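Local coordinates for protein cyanuric acid amidohydrolase (Azorhizobium caulinodans, PDB 4NQ3) that catalyses the hydrolytic opening of the s-triazine ring of cyanuric acid, giving carboxybiuret that decarboxylates to biuret during the breakdown of herbicides such as atrazine, at residues G185-A190 with C225-E230; P115-E120 with L232-V237; V211-Y216 with G335-G340; A36-T41 with C75-G80; L193-A198 with L218-A223. All coordinates share one frame; numbering follows the deposited sequence.

Contacts 1, 4 and 5 are buried, contacts 2 and 3 partly so. Contact 4 is a strand pair rich in backbone hydrogen bonds; contact 1 sets a helix against a strand end through van der Waals touches of an arginine and a shared ligand. Both reach barbituric acid, with Ser226 of contact 1 beside Ser79 of contact 4. Helix 180-199 serves contacts 1 and 5, whose Cys225 and Ile195 touch. Contact 3 joins repeat units B and C beside a magnesium ion, tied to contact 1 by the Arg188-Glu337 salt bridge and adjoining contact 5. Contact 2, with three exposed residues, pins the loop after strand 106-113 to the lead-in of strand 235-242; its Glu235 bonds Leu76 of contact 4.

Contact 1: residues G185-A190 with C225-E230; sequences GLSRGA and CSSGIE. With BR8 (barbituric acid), chain C.
Arg188 reaches past Cys225 and Ser227 to the bound barbituric acid, its aliphatic part against the strand and its charged end on the ligand. Near the helix, Arg188 CB meets Cys225 CB at 3.9 Å, and farther out Arg188 CD lies 3.3 Å from Cys225 O. The chain bends at chi3 (-61°), past CG, which turns the guanidinium toward the ligand. There Arg188 NH1 donates to O8 of barbituric acid at 3.0 Å, with that oxygen in the guanidinium plane at its edge. Arg188 NE is taken by a salt bridge to Glu337, a second anchor for the same flat group.

Cys225 directs its CB at the helix, and Cys225 SG rests 3.6 Å from Arg188 O. Ser227 also faces the helix, but binds ligand through its backbone: Ser227 N donates to O8 at 2.6 Å, and ligand N1 donates to Ser227 O at 2.8 Å. Thus O8 receives one bond from each segment. Ser226, between them, turns away from the helix; Ser226 OG lies 3.4 Å from ligand N1 and is hydrogen-bonded to Lys156. With Ser226 the nucleophile, this is the repeat unit B share of a threefold pseudosymmetric Ser-Lys active site.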
# COMPACT_ATOMS: atom_id res chain seq x y z
N GLY A 185 -6.88 -2.71 17.79
CA GLY A 185 -8.27 -3.06 17.98
C GLY A 185 -8.55 -3.39 19.44
O GLY A 185 -9.55 -2.92 20.00
N LEU A 186 -7.67 -4.17 20.07
CA LEU A 186 -7.85 -4.57 21.47
C LEU A 186 -7.84 -3.32 22.34
O LEU A 186 -8.66 -3.16 23.26
CB LEU A 186 -6.75 -5.56 21.92
CG LEU A 186 -6.92 -6.95 21.29
CD1 LEU A 186 -5.79 -7.89 21.55
CD2 LEU A 186 -8.18 -7.50 21.77
N SER A 187 -6.90 -2.43 22.06
CA SER A 187 -6.80 -1.24 22.88
C SER A 187 -8.05 -0.36 22.72
O SER A 187 -8.57 0.17 23.71
CB SER A 187 -5.54 -0.46 22.56
OG SER A 187 -5.50 0.69 23.39
N ARG A 188 -8.53 -0.19 21.48
CA ARG A 188 -9.75 0.58 21.27
C ARG A 188 -10.91 -0.11 21.98
O ARG A 188 -11.72 0.54 22.65
CB ARG A 188 -10.08 0.73 19.77
CG ARG A 188 -9.21 1.68 18.96
CD ARG A 188 -9.73 1.83 17.52
NE ARG A 188 -9.71 0.54 16.85
CZ ARG A 188 -8.81 0.20 15.92
NH1 ARG A 188 -7.88 1.06 15.54
NH2 ARG A 188 -8.85 -1.01 15.36
N GLY A 189 -10.96 -1.44 21.86
CA GLY A 189 -12.04 -2.22 22.42
C GLY A 189 -12.10 -2.15 23.93
O GLY A 189 -13.17 -1.93 24.50
N ALA A 190 -10.95 -2.37 24.59
CA ALA A 190 -10.90 -2.29 26.05
C ALA A 190 -11.28 -0.89 26.53
O ALA A 190 -12.06 -0.74 27.46
CB ALA A 190 -9.55 -2.66 26.56
N CYS A 225 -12.93 5.57 20.25
CA CYS A 225 -11.54 5.31 20.62
C CYS A 225 -10.59 5.31 19.45
O CYS A 225 -10.88 4.77 18.39
CB CYS A 225 -11.47 3.99 21.35
SG CYS A 225 -12.62 4.05 22.72
N SER A 226 -9.44 5.93 19.66
CA SER A 226 -8.42 6.10 18.63
C SER A 226 -7.07 5.72 19.22
O SER A 226 -6.65 6.26 20.26
CB SER A 226 -8.43 7.55 18.13
OG SER A 226 -7.41 7.77 17.18
N SER A 227 -6.40 4.76 18.59
CA SER A 227 -5.16 4.21 19.11
C SER A 227 -3.97 4.90 18.42
O SER A 227 -4.10 5.40 17.32
CB SER A 227 -5.15 2.69 18.90
OG SER A 227 -4.05 2.06 19.52
N GLY A 228 -2.82 4.95 19.07
CA GLY A 228 -1.68 5.60 18.47
C GLY A 228 -0.36 5.14 19.06
O GLY A 228 -0.29 4.75 20.21
N ILE A 229 0.69 5.20 18.26
CA ILE A 229 1.99 4.75 18.71
C ILE A 229 2.66 5.75 19.62
O ILE A 229 3.64 5.42 20.30
CB ILE A 229 2.92 4.46 17.50
CG1 ILE A 229 4.19 3.74 17.94
CG2 ILE A 229 3.27 5.73 16.77
CD1 ILE A 229 4.97 3.22 16.75
N GLU A 230 2.13 6.97 19.67
CA GLU A 230 2.83 8.09 20.30
C GLU A 230 2.52 8.36 21.77
O GLU A 230 2.95 9.37 22.30
CB GLU A 230 2.55 9.38 19.53
CG GLU A 230 1.08 9.85 19.53
CD GLU A 230 0.26 9.11 18.46
OE1 GLU A 230 0.90 8.39 17.66
OE2 GLU A 230 -0.98 9.29 18.37
N1 BR8 C . -5.87 5.48 15.14
C2 BR8 C . -5.75 6.46 14.21
O2 BR8 C . -4.69 7.05 14.13
N3 BR8 C . -6.79 6.75 13.37
C4 BR8 C . -8.02 6.06 13.44
O4 BR8 C . -8.93 6.35 12.67
C5 BR8 C . -8.30 4.96 14.48
C6 BR8 C . -7.04 4.76 15.31
O8 BR8 C . -7.04 3.91 16.17

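Contact 2: residues P115-E120 with L232-V237; sequences PDLPFE and LGHEIV
Leu117 and His234 form the inner, tightly packed part of this contact, while Asp116 and Leu232 meet on its solvent side. Leu117 N donates to Leu232 O at 2.9 Å, and the N-H points well at the oxygen (161°), although the donor stands above the carbonyl plane. Close by, the backbones are in contact, with CA of Asp116 and CA of Gly233 4.1 Å apart and Pro115 O lying 3.7 Å from Gly233 CA. Leu117 carries its CG opposite the backbone N (chi1 173°), and its CD2 branch lies 3.9 Å from His234 CE1, approaching the imidazole at a slant. Both nitrogens of that ring have partners outside the segments: ND1 is hydrogen-bonded to Thr114 and NE2 to Gln127, which should fix the ring's rotation. Pro158 touches both Leu117 and His234 and adds to the packing.

The contact ties the loop between strand 106-113 and helix 125-141 to the lead-in of strand 235-242, the neighbour of strand 106-113 in the antiparallel part of the repeat unit B sheet. Farther out, the side chains of Asp116 and Leu232, both exposed residues, cross one another, with Asp116 CG 3.6 Å from Leu232 CB and Asp116 OD2 3.6 Å from Leu232 CD1. Here a carboxylate lies against methyl and methylene groups. The other branch of the leucine, Leu232 CD2, sits near the plane of the Phe119 ring, 4.3 Å from Phe119 CE1 at the ring's edge, and Arg164 of helix 162-170 touches both residues.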
# COMPACT_ATOMS: atom_id res chain seq x y z
N PRO A 115 -2.31 7.37 34.04
CA PRO A 115 -0.90 6.99 34.09
C PRO A 115 -0.60 6.10 32.91
O PRO A 115 -1.54 5.62 32.24
CB PRO A 115 -0.78 6.22 35.40
CG PRO A 115 -2.03 6.53 36.15
CD PRO A 115 -3.07 6.74 35.12
N ASP A 116 0.67 5.80 32.72
CA ASP A 116 1.07 4.89 31.68
C ASP A 116 0.34 3.56 31.87
O ASP A 116 -0.03 3.18 32.99
CB ASP A 116 2.58 4.72 31.71
CG ASP A 116 3.29 5.85 30.98
OD1 ASP A 116 2.61 6.86 30.63
OD2 ASP A 116 4.54 5.73 30.78
N LEU A 117 0.09 2.89 30.75
CA LEU A 117 -0.60 1.60 30.74
C LEU A 117 0.40 0.47 30.56
O LEU A 117 1.03 0.39 29.50
CB LEU A 117 -1.62 1.56 29.61
CG LEU A 117 -2.30 0.22 29.37
CD1 LEU A 117 -3.26 -0.10 30.49
CD2 LEU A 117 -2.98 0.19 28.01
N PRO A 118 0.52 -0.40 31.58
CA PRO A 118 1.36 -1.61 31.50
C PRO A 118 1.03 -2.42 30.25
O PRO A 118 -0.15 -2.61 29.97
CB PRO A 118 0.99 -2.39 32.76
CG PRO A 118 0.39 -1.37 33.69
CD PRO A 118 -0.27 -0.35 32.81
N PHE A 119 2.04 -2.83 29.49
CA PHE A 119 1.79 -3.50 28.21
C PHE A 119 0.94 -4.75 28.36
O PHE A 119 0.27 -5.18 27.42
CB PHE A 119 3.12 -3.85 27.54
CG PHE A 119 3.87 -2.66 27.02
CD1 PHE A 119 3.21 -1.52 26.63
CD2 PHE A 119 5.26 -2.68 26.97
CE1 PHE A 119 3.91 -0.42 26.16
CE2 PHE A 119 5.98 -1.58 26.51
CZ PHE A 119 5.30 -0.45 26.11
N GLU A 120 0.96 -5.34 29.55
CA GLU A 120 0.23 -6.58 29.76
C GLU A 120 -1.20 -6.30 30.23
O GLU A 120 -1.97 -7.23 30.48
CB GLU A 120 0.96 -7.47 30.76
CG GLU A 120 1.19 -6.84 32.11
CD GLU A 120 2.44 -5.96 32.15
OE1 GLU A 120 3.03 -5.83 33.24
OE2 GLU A 120 2.83 -5.43 31.08
N LEU A 232 1.88 6.42 25.90
CA LEU A 232 1.86 5.17 26.65
C LEU A 232 0.64 5.04 27.55
O LEU A 232 0.33 3.94 28.03
CB LEU A 232 3.13 5.02 27.47
CG LEU A 232 4.36 4.92 26.58
CD1 LEU A 232 5.57 4.73 27.46
CD2 LEU A 232 4.23 3.79 25.53
N GLY A 233 -0.05 6.17 27.78
CA GLY A 233 -1.30 6.20 28.55
C GLY A 233 -2.54 6.54 27.73
O GLY A 233 -2.66 6.16 26.55
N HIS A 234 -3.50 7.24 28.36
CA HIS A 234 -4.74 7.61 27.68
C HIS A 234 -5.06 9.10 27.81
O HIS A 234 -4.70 9.73 28.81
CB HIS A 234 -5.94 6.82 28.25
CG HIS A 234 -5.76 5.34 28.26
ND1 HIS A 234 -5.06 4.68 29.24
CD2 HIS A 234 -6.19 4.38 27.40
CE1 HIS A 234 -5.06 3.38 29.00
NE2 HIS A 234 -5.74 3.17 27.88
N GLU A 235 -5.73 9.66 26.80
CA GLU A 235 -6.35 10.98 26.92
C GLU A 235 -7.86 10.80 26.84
O GLU A 235 -8.34 10.12 25.94
CB GLU A 235 -5.89 11.94 25.85
CG GLU A 235 -4.38 11.90 25.66
CD GLU A 235 -3.67 13.02 26.40
OE1 GLU A 235 -3.15 13.94 25.72
OE2 GLU A 235 -3.61 12.97 27.66
N ILE A 236 -8.59 11.38 27.77
CA ILE A 236 -10.04 11.27 27.77
C ILE A 236 -10.69 12.65 27.62
O ILE A 236 -10.33 13.61 28.32
CB ILE A 236 -10.55 10.60 29.04
CG1 ILE A 236 -10.22 9.11 29.02
CG2 ILE A 236 -12.05 10.78 29.17
CD1 ILE A 236 -8.80 8.81 29.37
N VAL A 237 -11.66 12.75 26.71
CA VAL A 237 -12.43 13.97 26.57
C VAL A 237 -13.90 13.62 26.52
O VAL A 237 -14.32 12.90 25.62
CB VAL A 237 -12.05 14.73 25.30
CG1 VAL A 237 -12.87 15.98 25.18
CG2 VAL A 237 -10.59 15.08 25.34

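Contact 3: residues V211-Y216 with G335-G340; sequences VICADY and GGEHQG. With MG (magnesium ion), chain K.
His338 supplies the polar bond of this contact, inserting its imidazole edge into the bend of 211-216. Cys213 N donates to His338 NE2 at 2.9 Å, the donor only 3° out of the ring plane. The other ring nitrogen, His338 ND1, is hydrogen-bonded to Leu218 O; an imidazole carrying its proton on ND1 would suit both bonds. Two partners on different ring nitrogens should hold the ring against rotation. Between the two nitrogens, Asp215 O lies 3.3 Å from His338 CE1.

Aromatic contact comes from Tyr216, whose CD1 lies over one face of the imidazole. The rings are oblique, their planes at 34° and centroids 5.2 Å apart. Tyr216 also makes a cation-pi contact with Arg290.

The histidine occupies a type II beta turn, Gly336 to Gln339, in the loop between strands 331-334 and 345-352; the contact thereby joins repeat units B and C. Metal coordination continues from this turn: Gln339 O binds the magnesium ion at 2.4 Å, together with Pro341 and Gly344 oxygens.

Apolar packing involves the aliphatic part of Glu337, with its CG 4.0 Å from Cys213 SG and 4.2 Å from Tyr216 CE1.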
# COMPACT_ATOMS: atom_id res chain seq x y z
N VAL A 211 -14.19 -11.70 27.09
CA VAL A 211 -15.21 -10.92 26.40
C VAL A 211 -14.65 -9.86 25.41
O VAL A 211 -15.22 -9.63 24.34
CB VAL A 211 -16.11 -10.20 27.44
CG1 VAL A 211 -16.70 -8.92 26.87
CG2 VAL A 211 -17.17 -11.13 27.98
N ILE A 212 -13.54 -9.23 25.78
CA ILE A 212 -12.99 -8.11 25.01
C ILE A 212 -12.61 -8.46 23.58
O ILE A 212 -11.76 -9.33 23.33
CB ILE A 212 -11.73 -7.54 25.73
CG1 ILE A 212 -12.12 -7.10 27.15
CG2 ILE A 212 -11.13 -6.41 24.91
CD1 ILE A 212 -10.97 -6.71 28.02
N CYS A 213 -13.21 -7.73 22.65
CA CYS A 213 -13.05 -8.00 21.21
C CYS A 213 -13.45 -9.43 20.89
O CYS A 213 -12.80 -10.10 20.09
CB CYS A 213 -11.62 -7.76 20.75
SG CYS A 213 -11.19 -6.03 20.73
N ALA A 214 -14.52 -9.89 21.53
CA ALA A 214 -15.07 -11.22 21.32
C ALA A 214 -16.59 -11.12 21.29
O ALA A 214 -17.22 -11.55 20.33
CB ALA A 214 -14.59 -12.17 22.39
N ASP A 215 -17.18 -10.54 22.33
CA ASP A 215 -18.63 -10.31 22.37
C ASP A 215 -18.99 -8.92 21.86
O ASP A 215 -19.18 -7.98 22.66
CB ASP A 215 -19.18 -10.50 23.79
CG ASP A 215 -20.72 -10.52 23.84
OD1 ASP A 215 -21.37 -10.33 22.78
OD2 ASP A 215 -21.28 -10.73 24.94
N TYR A 216 -19.09 -8.76 20.55
CA TYR A 216 -19.36 -7.43 20.01
C TYR A 216 -20.83 -7.06 20.22
O TYR A 216 -21.33 -6.07 19.68
CB TYR A 216 -18.93 -7.34 18.54
CG TYR A 216 -17.42 -7.45 18.35
CD1 TYR A 216 -16.56 -6.44 18.78
CD2 TYR A 216 -16.86 -8.58 17.75
CE1 TYR A 216 -15.16 -6.56 18.61
CE2 TYR A 216 -15.48 -8.70 17.56
CZ TYR A 216 -14.63 -7.70 17.99
OH TYR A 216 -13.27 -7.85 17.80
N GLY A 335 -12.29 1.65 13.03
CA GLY A 335 -12.22 0.59 14.02
C GLY A 335 -13.18 0.82 15.17
O GLY A 335 -12.91 1.61 16.08
N GLY A 336 -14.31 0.12 15.15
CA GLY A 336 -15.34 0.41 16.11
C GLY A 336 -15.61 -0.72 17.06
O GLY A 336 -16.78 -1.03 17.35
N GLU A 337 -14.52 -1.31 17.57
CA GLU A 337 -14.62 -2.39 18.56
C GLU A 337 -15.42 -1.93 19.78
O GLU A 337 -15.00 -1.03 20.51
CB GLU A 337 -13.23 -2.85 18.98
CG GLU A 337 -12.41 -3.50 17.88
CD GLU A 337 -11.65 -2.50 17.02
OE1 GLU A 337 -11.79 -1.27 17.26
OE2 GLU A 337 -10.89 -2.94 16.12
N HIS A 338 -16.58 -2.53 19.99
CA HIS A 338 -17.46 -2.15 21.11
C HIS A 338 -17.90 -0.71 21.05
O HIS A 338 -18.35 -0.15 22.06
CB HIS A 338 -16.77 -2.42 22.44
CG HIS A 338 -16.32 -3.83 22.61
ND1 HIS A 338 -17.20 -4.87 22.83
CD2 HIS A 338 -15.09 -4.39 22.54
CE1 HIS A 338 -16.52 -6.00 22.91
NE2 HIS A 338 -15.24 -5.73 22.74
N GLN A 339 -17.78 -0.10 19.87
CA GLN A 339 -18.27 1.26 19.66
C GLN A 339 -19.43 1.22 18.69
O GLN A 339 -19.25 1.24 17.48
CB GLN A 339 -17.14 2.14 19.16
CG GLN A 339 -15.93 2.03 20.07
CD GLN A 339 -14.64 2.44 19.40
OE1 GLN A 339 -14.47 3.58 18.98
NE2 GLN A 339 -13.72 1.49 19.29
N GLY A 340 -20.63 1.10 19.22
CA GLY A 340 -21.77 0.83 18.36
C GLY A 340 -21.74 -0.65 18.04
O GLY A 340 -20.82 -1.35 18.44
MG MG K . -19.12 -0.70 16.11

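Contact 4: residues A36-T41 with C75-G80; sequences AIFGKT and CLVMSG. With BR8 (barbituric acid), chain C.
Strands 36-41 and 75-80 run parallel in unbroken register from Ala36-Cys75 to Thr41-Gly80, their axes 4.6 Å apart and inclined by 21°. The backbone ladder includes Ile37 N to Cys75 O at 2.7 Å and Ser79 N to Gly39 O at 2.8 Å.

On one face, Phe38 and Val77 lie side by side, with Phe38 CD1 3.9 Å from Val77 CB. On the other, Ile37 lies alongside Leu76, and selenomethionine Met78 folds across the neighbouring strand. Bent at chi2 (-66°) and again at chi3, Met78 lays its SE over Gly39, 3.8 Å from Gly39 CA.

Lys40 shares the Phe38 face. Bends at chi2 and chi3 carry its ammonium back over the adjoining strand, where Lys40 NZ donates to Gly80 O at 2.9 Å and Ser79 OG at 3.1 Å. It is also hydrogen-bonded to Val332 O. Gly80 reaches the ligand through its backbone: Gly80 N donates to barbituric acid O2, and ligand N3 to Gly80 O at 2.8 Å. Together with helix 51-67, the strands make a beta-alpha-beta unit whose end presents Ser79 and Gly80 to the substrate pocket and pairs Lys40 with Ser79, consistent with one of three potential Ser-Lys dyads.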
# COMPACT_ATOMS: atom_id res chain seq x y z
N ALA A 36 -8.86 20.63 25.11
CA ALA A 36 -8.39 19.50 24.31
C ALA A 36 -8.28 19.89 22.87
O ALA A 36 -8.96 20.79 22.42
CB ALA A 36 -9.34 18.30 24.45
N ILE A 37 -7.41 19.21 22.13
CA ILE A 37 -7.38 19.37 20.68
C ILE A 37 -7.53 18.03 19.97
O ILE A 37 -6.78 17.11 20.24
CB ILE A 37 -6.09 20.02 20.22
CG1 ILE A 37 -5.84 21.33 20.95
CG2 ILE A 37 -6.19 20.35 18.76
CD1 ILE A 37 -4.55 21.98 20.50
N PHE A 38 -8.53 17.91 19.09
CA PHE A 38 -8.64 16.72 18.24
C PHE A 38 -7.99 17.02 16.91
O PHE A 38 -7.96 18.16 16.48
CB PHE A 38 -10.09 16.32 17.97
CG PHE A 38 -10.86 15.87 19.18
CD1 PHE A 38 -10.30 15.88 20.44
CD2 PHE A 38 -12.17 15.43 19.05
CE1 PHE A 38 -11.03 15.47 21.54
CE2 PHE A 38 -12.90 15.02 20.14
CZ PHE A 38 -12.32 15.04 21.38
N GLY A 39 -7.50 15.99 16.23
CA GLY A 39 -6.93 16.23 14.92
C GLY A 39 -7.15 15.07 14.00
O GLY A 39 -7.20 13.93 14.46
N LYS A 40 -7.30 15.34 12.71
CA LYS A 40 -7.16 14.33 11.68
C LYS A 40 -5.85 14.64 10.98
O LYS A 40 -5.68 15.73 10.47
CB LYS A 40 -8.32 14.37 10.70
CG LYS A 40 -9.62 13.91 11.29
CD LYS A 40 -9.45 12.51 11.87
CE LYS A 40 -9.06 11.49 10.79
NZ LYS A 40 -8.73 10.17 11.42
N THR A 41 -4.90 13.71 11.01
CA THR A 41 -3.60 13.96 10.37
C THR A 41 -3.39 13.00 9.19
O THR A 41 -3.96 11.92 9.17
CB THR A 41 -2.47 13.86 11.41
OG1 THR A 41 -2.44 12.54 11.97
CG2 THR A 41 -2.72 14.84 12.53
N CYS A 75 -5.52 17.82 26.50
CA CYS A 75 -5.66 16.53 25.85
C CYS A 75 -5.43 16.64 24.38
O CYS A 75 -6.13 17.40 23.69
CB CYS A 75 -7.03 15.94 26.11
SG CYS A 75 -7.14 15.24 27.80
N LEU A 76 -4.43 15.91 23.89
CA LEU A 76 -4.11 15.90 22.47
C LEU A 76 -4.51 14.54 21.87
O LEU A 76 -3.84 13.53 22.10
CB LEU A 76 -2.63 16.20 22.25
CG LEU A 76 -2.15 17.60 22.68
CD1 LEU A 76 -0.67 17.83 22.36
CD2 LEU A 76 -2.98 18.72 22.02
N VAL A 77 -5.62 14.53 21.15
CA VAL A 77 -6.07 13.36 20.40
C VAL A 77 -5.80 13.52 18.91
O VAL A 77 -6.54 14.21 18.21
CB VAL A 77 -7.59 13.09 20.58
CG1 VAL A 77 -7.97 11.82 19.90
CG2 VAL A 77 -7.98 13.10 22.03
N MSE A 78 -4.73 12.92 18.42
CA MSE A 78 -4.46 13.00 16.99
C MSE A 78 -4.84 11.69 16.34
O MSE A 78 -4.19 10.67 16.56
CB MSE A 78 -2.99 13.31 16.72
CG MSE A 78 -2.52 14.67 17.25
SE MSE A 78 -3.38 16.18 16.36
CE MSE A 78 -4.43 16.82 17.88
N SER A 79 -5.91 11.71 15.57
CA SER A 79 -6.35 10.52 14.84
C SER A 79 -5.91 10.60 13.41
O SER A 79 -6.30 11.53 12.69
CB SER A 79 -7.85 10.37 14.89
OG SER A 79 -8.21 9.15 14.28
N GLY A 80 -5.05 9.66 13.01
CA GLY A 80 -4.50 9.62 11.66
C GLY A 80 -5.48 8.99 10.69
O GLY A 80 -6.50 8.42 11.08
N1 BR8 C . -5.87 5.48 15.14
C2 BR8 C . -5.75 6.46 14.21
O2 BR8 C . -4.69 7.05 14.13
N3 BR8 C . -6.79 6.75 13.37
C4 BR8 C . -8.02 6.06 13.44
O4 BR8 C . -8.93 6.35 12.67
C5 BR8 C . -8.30 4.96 14.48
C6 BR8 C . -7.04 4.76 15.31
O8 BR8 C . -7.04 3.91 16.17

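Contact 5: residues L193-A198 with L218-A223; sequences LGIALA and LWSARA
Ile195 has the most surface buried here, and it packs on Ala223. The end of its longer branch, Ile195 CD1, lies 3.7 Å from Ala223 CB, while the other branch places Ile195 CG2 4.0 Å from that same methyl. With chi1 at -69°, CG1 stands beside the backbone N and CG2 beside the carbonyl carbon, and both branches close on the methyl from the same side. Ile195 CG2 also comes within 4.1 Å of Ser220 OG.

Leu193 is next in buried area. Its side chain extends toward Leu218, and Leu193 CD2 meets Leu218 CB at 4.2 Å, a looser touch than that of Ile195.

Between these pairs, Ala196 CB faces Ser220 CB at 3.9 Å, where the backbones come nearest, with the CA atoms 5.0 Å apart. The serine hydroxyl accepts from Arg222 N at 2.7 Å and Ala223 N at 2.9 Å, forming an ST turn and ST motif that hold the bend leading to Ala223; it is also hydrogen-bonded to Glu201.

The contact thus lays helix 180-199 against the loop that returns to strand 223-227. Helix 125-141 and strand 150-157 also touch Ile195, while the backbone of Ser220 is hydrogen-bonded to His338 and Gly340 in the magnesium-binding loop.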
# COMPACT_ATOMS: atom_id res chain seq x y z
N LEU A 193 -15.06 -0.46 26.29
CA LEU A 193 -15.80 -1.11 27.37
C LEU A 193 -15.66 -0.31 28.65
O LEU A 193 -16.58 -0.23 29.46
CB LEU A 193 -15.31 -2.54 27.57
CG LEU A 193 -15.83 -3.37 26.41
CD1 LEU A 193 -15.24 -4.77 26.39
CD2 LEU A 193 -17.35 -3.38 26.45
N GLY A 194 -14.48 0.29 28.82
CA GLY A 194 -14.23 1.16 29.96
C GLY A 194 -15.19 2.34 29.94
O GLY A 194 -15.78 2.67 30.98
N ILE A 195 -15.37 2.96 28.78
CA ILE A 195 -16.36 4.02 28.64
C ILE A 195 -17.76 3.47 28.95
O ILE A 195 -18.55 4.10 29.67
CB ILE A 195 -16.35 4.63 27.23
CG1 ILE A 195 -15.06 5.42 27.01
CG2 ILE A 195 -17.53 5.56 27.02
CD1 ILE A 195 -14.81 5.76 25.58
N ALA A 196 -18.05 2.29 28.42
CA ALA A 196 -19.36 1.70 28.62
C ALA A 196 -19.56 1.48 30.12
O ALA A 196 -20.59 1.86 30.70
CB ALA A 196 -19.49 0.38 27.84
N LEU A 197 -18.54 0.91 30.76
CA LEU A 197 -18.61 0.61 32.17
C LEU A 197 -18.86 1.89 32.95
O LEU A 197 -19.59 1.89 33.93
CB LEU A 197 -17.32 -0.07 32.63
CG LEU A 197 -17.27 -0.32 34.13
CD1 LEU A 197 -18.49 -1.09 34.53
CD2 LEU A 197 -16.01 -1.07 34.48
N ALA A 198 -18.22 2.97 32.54
CA ALA A 198 -18.32 4.22 33.27
C ALA A 198 -19.68 4.90 33.09
O ALA A 198 -20.12 5.67 33.95
CB ALA A 198 -17.19 5.16 32.85
N LEU A 218 -21.73 -6.50 23.36
CA LEU A 218 -21.46 -5.47 24.37
C LEU A 218 -20.86 -4.27 23.67
O LEU A 218 -19.77 -4.37 23.10
CB LEU A 218 -20.48 -5.99 25.41
CG LEU A 218 -20.82 -7.33 26.05
CD1 LEU A 218 -19.63 -7.80 26.83
CD2 LEU A 218 -22.04 -7.20 26.93
N TRP A 219 -21.56 -3.14 23.68
CA TRP A 219 -21.00 -1.93 23.12
C TRP A 219 -21.62 -0.68 23.72
O TRP A 219 -22.70 -0.72 24.31
CB TRP A 219 -21.16 -1.89 21.59
CG TRP A 219 -22.53 -2.14 21.06
CD1 TRP A 219 -23.05 -3.33 20.63
CD2 TRP A 219 -23.58 -1.16 20.86
NE1 TRP A 219 -24.34 -3.16 20.19
CE2 TRP A 219 -24.69 -1.84 20.33
CE3 TRP A 219 -23.67 0.22 21.09
CZ2 TRP A 219 -25.88 -1.19 20.02
CZ3 TRP A 219 -24.87 0.86 20.78
CH2 TRP A 219 -25.95 0.16 20.25
N SER A 220 -20.89 0.42 23.58
CA SER A 220 -21.34 1.74 24.00
C SER A 220 -21.84 2.54 22.80
O SER A 220 -21.27 2.46 21.71
CB SER A 220 -20.21 2.51 24.68
OG SER A 220 -20.46 3.91 24.63
N ALA A 221 -22.89 3.31 23.01
CA ALA A 221 -23.37 4.21 21.96
C ALA A 221 -22.59 5.54 21.98
O ALA A 221 -22.88 6.44 21.19
CB ALA A 221 -24.86 4.47 22.13
N ARG A 222 -21.62 5.67 22.87
CA ARG A 222 -20.98 6.95 23.00
C ARG A 222 -19.47 6.90 22.93
O ARG A 222 -18.81 7.94 22.76
CB ARG A 222 -21.45 7.61 24.28
CG ARG A 222 -22.76 8.32 24.02
CD ARG A 222 -23.62 8.50 25.22
NE ARG A 222 -24.11 7.23 25.73
CZ ARG A 222 -24.66 7.11 26.92
NH1 ARG A 222 -24.82 8.18 27.67
NH2 ARG A 222 -25.07 5.93 27.36
N ALA A 223 -18.92 5.69 22.99
CA ALA A 223 -17.48 5.50 22.93
C ALA A 223 -16.90 5.86 21.56
O ALA A 223 -17.45 5.46 20.53
CB ALA A 223 -17.11 4.05 23.30